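Local coordinates for protein alpha-galactosidase 1 (Saccharomyces cerevisiae, PDB 3LRK) that hydrolyses terminal, non-reducing alpha-D-galactose residues from alpha-D-galactosides such as galactose oligosaccharides, galactomannans and galactolipids, at residues Q31-V44 / M64-S76. The protein carries 1 engineered substitution. Sequence-based numbering, arbitrary orientation.
Sequences QMGWDNWNTFACDV and MGYKYIILDDCWS
Met32 O is gripped twice: Tyr68 N meets it in the carbonyl plane on a lone pair, 3.1 Å away and nearly straight (169°), while Lys67 N comes from above that plane. From there the pairing is parallel, Trp34 N to Tyr68 O and Ile70 N to Trp34 O, both 2.8 Å. Met32 bends at chi3 (71°), which sets CE over the centre of the Tyr66 ring, 3.6 Å from its centroid, and Ile313 of helix 310-316 packs against both side chains. These are the first two strands of the GH27 TIM barrel, joined by helix 46-58 in a beta-alpha-beta crossover, the helix covering Trp34 and Leu71. At their C-terminal ends lies the substrate site. There Asp35 OD2 sits 2.7 Å from OD1 of the substrate-binding Asp72, the carboxylate planes 57° apart; Lys147 pairs with the same OD1. Asp35 OD1 caps Trp37 N at 2.8 Å. With an alanine here, that N-H would probably lose its cap and a gap would open beside the Asp72 carboxylate. Substrate-binding Asp73 lays CB near Trp37 CZ3, and its OD1 takes Cys74 N. Beyond, the Cys42–Cys74 disulfide ties the two loops together, Cys74 SG lying at the Trp37 ring edge, 3.6 Å from CZ3.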
ATOM      1  N   GLN A  31     -20.537 -12.351 -21.804  1.00 20.86           N
ATOM      2  CA  GLN A  31     -20.547 -13.664 -22.464  1.00 21.08           C
ATOM      3  C   GLN A  31     -21.242 -14.713 -21.611  1.00 21.10           C
ATOM      4  O   GLN A  31     -21.304 -14.590 -20.393  1.00 21.18           O
ATOM      5  CB  GLN A  31     -19.133 -14.119 -22.867  1.00 20.62           C
ATOM      6  CG  GLN A  31     -18.200 -14.494 -21.719  1.00 20.77           C
ATOM      7  CD  GLN A  31     -17.427 -13.310 -21.153  1.00 20.17           C
ATOM      8  OE1 GLN A  31     -17.933 -12.176 -21.115  1.00 19.04           O
ATOM      9  NE2 GLN A  31     -16.188 -13.568 -20.710  1.00 17.09           N
ATOM     10  N   MET A  32     -21.787 -15.732 -22.272  1.00 21.19           N
ATOM     11  CA  MET A  32     -22.369 -16.877 -21.587  1.00 21.31           C
ATOM     12  C   MET A  32     -21.828 -18.141 -22.236  1.00 20.96           C
ATOM     13  O   MET A  32     -21.611 -18.179 -23.448  1.00 20.05           O
ATOM     14  CB  MET A  32     -23.904 -16.877 -21.697  1.00 21.33           C
ATOM     15  CG  MET A  32     -24.610 -15.722 -21.001  1.00 22.14           C
ATOM     16  SD  MET A  32     -26.344 -15.559 -21.533  1.00 23.63           S
ATOM     17  CE  MET A  32     -27.043 -17.016 -20.749  1.00 24.38           C
ATOM     18  N   GLY A  33     -21.620 -19.172 -21.426  1.00 20.73           N
ATOM     19  CA  GLY A  33     -21.113 -20.426 -21.942  1.00 20.82           C
ATOM     20  C   GLY A  33     -20.775 -21.432 -20.869  1.00 20.68           C
ATOM     21  O   GLY A  33     -21.441 -21.503 -19.847  1.00 20.65           O
ATOM     22  N   TRP A  34     -19.719 -22.197 -21.113  1.00 21.46           N
ATOM     23  CA  TRP A  34     -19.293 -23.265 -20.224  1.00 21.81           C
ATOM     24  C   TRP A  34     -17.784 -23.477 -20.363  1.00 22.18           C
ATOM     25  O   TRP A  34     -17.220 -23.323 -21.450  1.00 21.73           O
ATOM     26  CB  TRP A  34     -20.060 -24.551 -20.569  1.00 22.41           C
ATOM     27  CG  TRP A  34     -19.571 -25.817 -19.886  1.00 22.57           C
ATOM     28  CD1 TRP A  34     -19.968 -26.298 -18.668  1.00 22.55           C
ATOM     29  CD2 TRP A  34     -18.630 -26.765 -20.403  1.00 23.48           C
ATOM     30  NE1 TRP A  34     -19.318 -27.478 -18.387  1.00 23.58           N
ATOM     31  CE2 TRP A  34     -18.494 -27.791 -19.434  1.00 23.68           C
ATOM     32  CE3 TRP A  34     -17.883 -26.851 -21.589  1.00 24.25           C
ATOM     33  CZ2 TRP A  34     -17.638 -28.885 -19.613  1.00 23.12           C
ATOM     34  CZ3 TRP A  34     -17.028 -27.947 -21.764  1.00 24.07           C
ATOM     35  CH2 TRP A  34     -16.921 -28.947 -20.779  1.00 23.01           C
ATOM     36  N   ASP A  35     -17.148 -23.840 -19.253  1.00 22.67           N
ATOM     37  CA  ASP A  35     -15.719 -24.131 -19.212  1.00 23.45           C
ATOM     38  C   ASP A  35     -15.554 -25.472 -18.477  1.00 24.18           C
ATOM     39  O   ASP A  35     -16.213 -25.713 -17.461  1.00 24.12           O
ATOM     40  CB  ASP A  35     -14.983 -22.980 -18.491  1.00 23.29           C
ATOM     41  CG  ASP A  35     -13.464 -23.153 -18.448  1.00 23.33           C
ATOM     42  OD1 ASP A  35     -12.975 -24.221 -17.998  1.00 22.24           O
ATOM     43  OD2 ASP A  35     -12.745 -22.186 -18.832  1.00 21.31           O
ATOM     44  N   ASN A  36     -14.682 -26.328 -18.994  1.00 25.22           N
ATOM     45  CA  ASN A  36     -14.517 -27.698 -18.483  1.00 27.53           C
ATOM     46  C   ASN A  36     -13.726 -27.840 -17.181  1.00 28.42           C
ATOM     47  O   ASN A  36     -13.678 -28.931 -16.599  1.00 29.02           O
ATOM     48  CB  ASN A  36     -13.844 -28.563 -19.549  1.00 27.37           C
ATOM     49  CG  ASN A  36     -12.400 -28.153 -19.800  1.00 27.89           C
ATOM     50  OD1 ASN A  36     -11.471 -28.593 -19.105  1.00 30.05           O
ATOM     51  ND2 ASN A  36     -12.204 -27.306 -20.784  1.00 26.64           N
ATOM     52  N   TRP A  37     -13.096 -26.756 -16.730  1.00 29.49           N
ATOM     53  CA  TRP A  37     -12.118 -26.861 -15.647  1.00 30.32           C
ATOM     54  C   TRP A  37     -12.677 -27.406 -14.322  1.00 31.36           C
ATOM     55  O   TRP A  37     -12.194 -28.435 -13.830  1.00 31.46           O
ATOM     56  CB  TRP A  37     -11.359 -25.544 -15.404  1.00 30.38           C
ATOM     57  CG  TRP A  37     -10.260 -25.775 -14.423  1.00 30.13           C
ATOM     58  CD1 TRP A  37     -10.252 -25.445 -13.102  1.00 31.17           C
ATOM     59  CD2 TRP A  37      -9.032 -26.467 -14.677  1.00 30.71           C
ATOM     60  NE1 TRP A  37      -9.072 -25.865 -12.515  1.00 31.65           N
ATOM     61  CE2 TRP A  37      -8.309 -26.497 -13.462  1.00 31.35           C
ATOM     62  CE3 TRP A  37      -8.464 -27.050 -15.822  1.00 29.57           C
ATOM     63  CZ2 TRP A  37      -7.048 -27.092 -13.356  1.00 31.19           C
ATOM     64  CZ3 TRP A  37      -7.202 -27.639 -15.716  1.00 30.34           C
ATOM     65  CH2 TRP A  37      -6.515 -27.660 -14.490  1.00 30.65           C
ATOM     66  N   ASN A  38     -13.675 -26.723 -13.751  1.00 32.07           N
ATOM     67  CA  ASN A  38     -14.189 -27.083 -12.417  1.00 33.13           C
ATOM     68  C   ASN A  38     -14.420 -28.578 -12.237  1.00 33.56           C
ATOM     69  O   ASN A  38     -14.192 -29.113 -11.155  1.00 34.29           O
ATOM     70  CB  ASN A  38     -15.466 -26.315 -12.063  1.00 32.96           C
ATOM     71  CG  ASN A  38     -15.204 -24.848 -11.717  1.00 34.07           C
ATOM     72  OD1 ASN A  38     -14.064 -24.442 -11.460  1.00 36.55           O
ATOM     73  ND2 ASN A  38     -16.267 -24.046 -11.710  1.00 32.79           N
ATOM     74  N   THR A  39     -14.829 -29.252 -13.308  1.00 33.99           N
ATOM     75  CA  THR A  39     -15.301 -30.628 -13.199  1.00 34.23           C
ATOM     76  C   THR A  39     -14.436 -31.662 -13.922  1.00 34.49           C
ATOM     77  O   THR A  39     -14.555 -32.861 -13.641  1.00 34.74           O
ATOM     78  CB  THR A  39     -16.815 -30.755 -13.595  1.00 34.21           C
ATOM     79  OG1 THR A  39     -17.018 -30.338 -14.954  1.00 34.63           O
ATOM     80  CG2 THR A  39     -17.690 -29.896 -12.672  1.00 34.61           C
ATOM     81  N   PHE A  40     -13.552 -31.211 -14.818  1.00 34.53           N
ATOM     82  CA  PHE A  40     -12.678 -32.124 -15.579  1.00 34.56           C
ATOM     83  C   PHE A  40     -11.159 -31.887 -15.472  1.00 34.23           C
ATOM     84  O   PHE A  40     -10.366 -32.756 -15.846  1.00 34.11           O
ATOM     85  CB  PHE A  40     -13.101 -32.175 -17.047  1.00 34.74           C
ATOM     86  CG  PHE A  40     -14.483 -32.720 -17.250  1.00 35.87           C
ATOM     87  CD1 PHE A  40     -15.587 -31.865 -17.274  1.00 36.49           C
ATOM     88  CD2 PHE A  40     -14.689 -34.095 -17.388  1.00 36.51           C
ATOM     89  CE1 PHE A  40     -16.884 -32.368 -17.445  1.00 36.42           C
ATOM     90  CE2 PHE A  40     -15.977 -34.610 -17.563  1.00 37.13           C
ATOM     91  CZ  PHE A  40     -17.078 -33.742 -17.588  1.00 37.12           C
ATOM     92  N   ALA A  41     -10.764 -30.718 -14.965  1.00 34.05           N
ATOM     93  CA  ALA A  41      -9.348 -30.339 -14.861  1.00 33.56           C
ATOM     94  C   ALA A  41      -8.580 -30.651 -16.163  1.00 33.45           C
ATOM     95  O   ALA A  41      -9.074 -30.323 -17.242  1.00 33.43           O
ATOM     96  CB  ALA A  41      -8.696 -30.980 -13.628  1.00 33.55           C
ATOM     97  N   CYS A  42      -7.403 -31.280 -16.072  1.00 32.88           N
ATOM     98  CA  CYS A  42      -6.584 -31.590 -17.260  1.00 32.88           C
ATOM     99  C   CYS A  42      -7.119 -32.732 -18.125  1.00 33.08           C
ATOM    100  O   CYS A  42      -6.619 -32.962 -19.228  1.00 32.97           O
ATOM    101  CB  CYS A  42      -5.122 -31.892 -16.882  1.00 32.77           C
ATOM    102  SG  CYS A  42      -4.113 -30.451 -16.397  1.00 31.98           S
ATOM    103  N   ASP A  43      -8.128 -33.438 -17.626  1.00 33.26           N
ATOM    104  CA  ASP A  43      -8.697 -34.582 -18.334  1.00 33.65           C
ATOM    105  C   ASP A  43      -9.712 -34.117 -19.388  1.00 33.22           C
ATOM    106  O   ASP A  43     -10.932 -34.226 -19.196  1.00 33.73           O
ATOM    107  CB  ASP A  43      -9.326 -35.562 -17.337  1.00 34.13           C
ATOM    108  CG  ASP A  43      -9.766 -36.862 -17.989  1.00 36.16           C
ATOM    109  OD1 ASP A  43      -9.093 -37.300 -18.954  1.00 38.89           O
ATOM    110  OD2 ASP A  43     -10.787 -37.438 -17.541  1.00 37.93           O
ATOM    111  N   VAL A  44      -9.183 -33.591 -20.492  1.00 32.22           N
ATOM    112  CA  VAL A  44      -9.976 -33.037 -21.585  1.00 31.16           C
ATOM    113  C   VAL A  44      -9.753 -33.852 -22.856  1.00 30.84           C
ATOM    114  O   VAL A  44      -8.737 -34.535 -22.991  1.00 30.37           O
ATOM    115  CB  VAL A  44      -9.628 -31.538 -21.867  1.00 31.24           C
ATOM    116  CG1 VAL A  44      -9.919 -30.673 -20.662  1.00 31.21           C
ATOM    117  CG2 VAL A  44      -8.167 -31.361 -22.296  1.00 30.63           C
ATOM    118  N   MET A  64     -30.512 -20.403 -24.847  1.00 25.42           N
ATOM    119  CA  MET A  64     -30.706 -19.355 -23.835  1.00 25.44           C
ATOM    120  C   MET A  64     -29.556 -18.343 -23.865  1.00 25.50           C
ATOM    121  O   MET A  64     -29.646 -17.266 -23.274  1.00 25.40           O
ATOM    122  CB  MET A  64     -30.855 -19.939 -22.426  1.00 25.29           C
ATOM    123  CG  MET A  64     -32.056 -20.861 -22.241  1.00 24.82           C
ATOM    124  SD  MET A  64     -32.605 -21.010 -20.529  1.00 25.09           S
ATOM    125  CE  MET A  64     -33.326 -19.383 -20.277  1.00 22.99           C
ATOM    126  N   GLY A  65     -28.482 -18.702 -24.560  1.00 25.32           N
ATOM    127  CA  GLY A  65     -27.364 -17.797 -24.758  1.00 24.88           C
ATOM    128  C   GLY A  65     -26.036 -18.389 -24.341  1.00 24.33           C
ATOM    129  O   GLY A  65     -24.997 -17.798 -24.620  1.00 24.40           O
ATOM    130  N   TYR A  66     -26.065 -19.551 -23.685  1.00 24.00           N
ATOM    131  CA  TYR A  66     -24.832 -20.243 -23.253  1.00 23.67           C
ATOM    132  C   TYR A  66     -24.119 -20.875 -24.450  1.00 23.73           C
ATOM    133  O   TYR A  66     -24.192 -22.093 -24.680  1.00 23.36           O
ATOM    134  CB  TYR A  66     -25.124 -21.311 -22.198  1.00 23.56           C
ATOM    135  CG  TYR A  66     -25.694 -20.817 -20.880  1.00 23.30           C
ATOM    136  CD1 TYR A  66     -24.860 -20.333 -19.859  1.00 22.85           C
ATOM    137  CD2 TYR A  66     -27.068 -20.865 -20.634  1.00 23.31           C
ATOM    138  CE1 TYR A  66     -25.399 -19.901 -18.620  1.00 22.42           C
ATOM    139  CE2 TYR A  66     -27.608 -20.432 -19.411  1.00 22.22           C
ATOM    140  CZ  TYR A  66     -26.774 -19.956 -18.414  1.00 22.63           C
ATOM    141  OH  TYR A  66     -27.325 -19.552 -17.213  1.00 22.96           O
ATOM    142  N   LYS A  67     -23.414 -20.039 -25.203  1.00 23.62           N
ATOM    143  CA  LYS A  67     -22.942 -20.422 -26.538  1.00 24.01           C
ATOM    144  C   LYS A  67     -21.440 -20.615 -26.696  1.00 23.50           C
ATOM    145  O   LYS A  67     -20.998 -21.220 -27.672  1.00 23.32           O
ATOM    146  CB  LYS A  67     -23.478 -19.442 -27.590  1.00 24.80           C
ATOM    147  CG  LYS A  67     -24.934 -19.752 -27.958  1.00 28.22           C
ATOM    148  CD  LYS A  67     -25.497 -18.795 -28.987  1.00 33.42           C
ATOM    149  CE  LYS A  67     -26.907 -19.203 -29.363  1.00 36.27           C
ATOM    150  NZ  LYS A  67     -27.416 -18.372 -30.507  1.00 39.30           N
ATOM    151  N   TYR A  68     -20.665 -20.091 -25.748  1.00 22.39           N
ATOM    152  CA  TYR A  68     -19.217 -20.297 -25.755  1.00 21.91           C
ATOM    153  C   TYR A  68     -18.859 -21.598 -25.037  1.00 21.65           C
ATOM    154  O   TYR A  68     -19.121 -21.750 -23.840  1.00 22.30           O
ATOM    155  CB  TYR A  68     -18.484 -19.106 -25.114  1.00 21.68           C
ATOM    156  CG  TYR A  68     -18.432 -17.878 -25.986  1.00 21.17           C
ATOM    157  CD1 TYR A  68     -17.561 -17.808 -27.072  1.00 20.58           C
ATOM    158  CD2 TYR A  68     -19.244 -16.777 -25.719  1.00 21.62           C
ATOM    159  CE1 TYR A  68     -17.509 -16.669 -27.882  1.00 21.52           C
ATOM    160  CE2 TYR A  68     -19.202 -15.636 -26.521  1.00 21.53           C
ATOM    161  CZ  TYR A  68     -18.331 -15.589 -27.594  1.00 20.31           C
ATOM    162  OH  TYR A  68     -18.289 -14.470 -28.384  1.00 20.70           O
ATOM    163  N   ILE A  69     -18.314 -22.543 -25.799  1.00 20.99           N
ATOM    164  CA  ILE A  69     -17.744 -23.783 -25.261  1.00 20.42           C
ATOM    165  C   ILE A  69     -16.248 -23.548 -25.090  1.00 20.05           C
ATOM    166  O   ILE A  69     -15.481 -23.520 -26.078  1.00 20.06           O
ATOM    167  CB  ILE A  69     -18.006 -25.001 -26.208  1.00 20.24           C
ATOM    168  CG1 ILE A  69     -19.515 -25.199 -26.439  1.00 20.78           C
ATOM    169  CG2 ILE A  69     -17.338 -26.280 -25.661  1.00 20.79           C
ATOM    170  CD1 ILE A  69     -20.345 -25.427 -25.143  1.00 21.01           C
ATOM    171  N   ILE A  70     -15.841 -23.346 -23.839  1.00 19.83           N
ATOM    172  CA  ILE A  70     -14.480 -22.902 -23.551  1.00 19.77           C
ATOM    173  C   ILE A  70     -13.612 -24.034 -23.014  1.00 19.61           C
ATOM    174  O   ILE A  70     -13.788 -24.492 -21.884  1.00 19.71           O
ATOM    175  CB  ILE A  70     -14.441 -21.703 -22.566  1.00 19.80           C
ATOM    176  CG1 ILE A  70     -15.367 -20.572 -23.030  1.00 18.73           C
ATOM    177  CG2 ILE A  70     -12.998 -21.197 -22.397  1.00 19.31           C
ATOM    178  CD1 ILE A  70     -15.852 -19.665 -21.881  1.00 20.43           C
ATOM    179  N   LEU A  71     -12.681 -24.470 -23.853  1.00 19.67           N
ATOM    180  CA  LEU A  71     -11.677 -25.458 -23.498  1.00 19.78           C
ATOM    181  C   LEU A  71     -10.600 -24.732 -22.699  1.00 20.45           C
ATOM    182  O   LEU A  71     -10.041 -23.735 -23.172  1.00 20.26           O
ATOM    183  CB  LEU A  71     -11.069 -26.075 -24.758  1.00 19.27           C
ATOM    184  CG  LEU A  71      -9.878 -27.041 -24.602  1.00 19.17           C
ATOM    185  CD1 LEU A  71     -10.285 -28.340 -23.923  1.00 20.11           C
ATOM    186  CD2 LEU A  71      -9.227 -27.305 -25.939  1.00 18.27           C
ATOM    187  N   ASP A  72     -10.321 -25.237 -21.501  1.00 20.60           N
ATOM    188  CA  ASP A  72      -9.375 -24.602 -20.581  1.00 20.90           C
ATOM    189  C   ASP A  72      -7.955 -25.171 -20.770  1.00 20.71           C
ATOM    190  O   ASP A  72      -7.558 -25.477 -21.891  1.00 21.12           O
ATOM    191  CB  ASP A  72      -9.893 -24.742 -19.137  1.00 20.81           C
ATOM    192  CG  ASP A  72      -9.473 -23.577 -18.235  1.00 22.15           C
ATOM    193  OD1 ASP A  72     -10.176 -22.544 -18.193  1.00 22.96           O
ATOM    194  OD2 ASP A  72      -8.437 -23.707 -17.552  1.00 23.23           O
ATOM    195  N   ASP A  73      -7.198 -25.286 -19.679  1.00 21.28           N
ATOM    196  CA  ASP A  73      -5.768 -25.640 -19.680  1.00 21.64           C
ATOM    197  C   ASP A  73      -5.525 -27.098 -20.127  1.00 22.61           C
ATOM    198  O   ASP A  73      -6.476 -27.852 -20.335  1.00 22.84           O
ATOM    199  CB  ASP A  73      -5.227 -25.425 -18.254  1.00 21.04           C
ATOM    200  CG  ASP A  73      -3.725 -25.087 -18.195  1.00 21.18           C
ATOM    201  OD1 ASP A  73      -2.950 -25.331 -19.152  1.00 18.91           O
ATOM    202  OD2 ASP A  73      -3.318 -24.553 -17.143  1.00 19.36           O
ATOM    203  N   CYS A  74      -4.247 -27.472 -20.272  1.00 23.33           N
ATOM    204  CA  CYS A  74      -3.800 -28.874 -20.475  1.00 24.27           C
ATOM    205  C   CYS A  74      -4.155 -29.507 -21.822  1.00 24.14           C
ATOM    206  O   CYS A  74      -4.333 -30.735 -21.923  1.00 24.59           O
ATOM    207  CB  CYS A  74      -4.297 -29.789 -19.346  1.00 24.60           C
ATOM    208  SG  CYS A  74      -4.528 -28.986 -17.759  1.00 27.44           S
ATOM    209  N   TRP A  75      -4.233 -28.685 -22.862  1.00 23.21           N
ATOM    210  CA  TRP A  75      -4.724 -29.159 -24.155  1.00 22.16           C
ATOM    211  C   TRP A  75      -3.568 -29.421 -25.132  1.00 22.32           C
ATOM    212  O   TRP A  75      -3.718 -30.196 -26.082  1.00 22.30           O
ATOM    213  CB  TRP A  75      -5.746 -28.157 -24.732  1.00 20.86           C
ATOM    214  CG  TRP A  75      -5.153 -26.809 -25.014  1.00 20.24           C
ATOM    215  CD1 TRP A  75      -5.187 -25.704 -24.198  1.00 19.02           C
ATOM    216  CD2 TRP A  75      -4.406 -26.422 -26.177  1.00 19.79           C
ATOM    217  NE1 TRP A  75      -4.517 -24.655 -24.792  1.00 17.63           N
ATOM    218  CE2 TRP A  75      -4.022 -25.065 -26.000  1.00 18.07           C
ATOM    219  CE3 TRP A  75      -4.029 -27.081 -27.358  1.00 18.47           C
ATOM    220  CZ2 TRP A  75      -3.282 -24.363 -26.954  1.00 18.01           C
ATOM    221  CZ3 TRP A  75      -3.286 -26.382 -28.305  1.00 19.14           C
ATOM    222  CH2 TRP A  75      -2.928 -25.025 -28.097  1.00 19.12           C
ATOM    223  N   SER A  76      -2.427 -28.766 -24.889  1.00 21.54           N
ATOM    224  CA  SER A  76      -1.263 -28.830 -25.778  1.00 21.54           C
ATOM    225  C   SER A  76      -0.237 -29.878 -25.330  1.00 21.95           C
ATOM    226  O   SER A  76      -0.269 -30.357 -24.194  1.00 22.06           O
ATOM    227  CB  SER A  76      -0.572 -27.463 -25.853  1.00 21.47           C
ATOM    228  OG  SER A  76      -0.215 -27.004 -24.557  1.00 20.58           O
TER
HETATM  229  O   HOH W   1      -8.576 -28.085 -18.905  1.00 29.12           O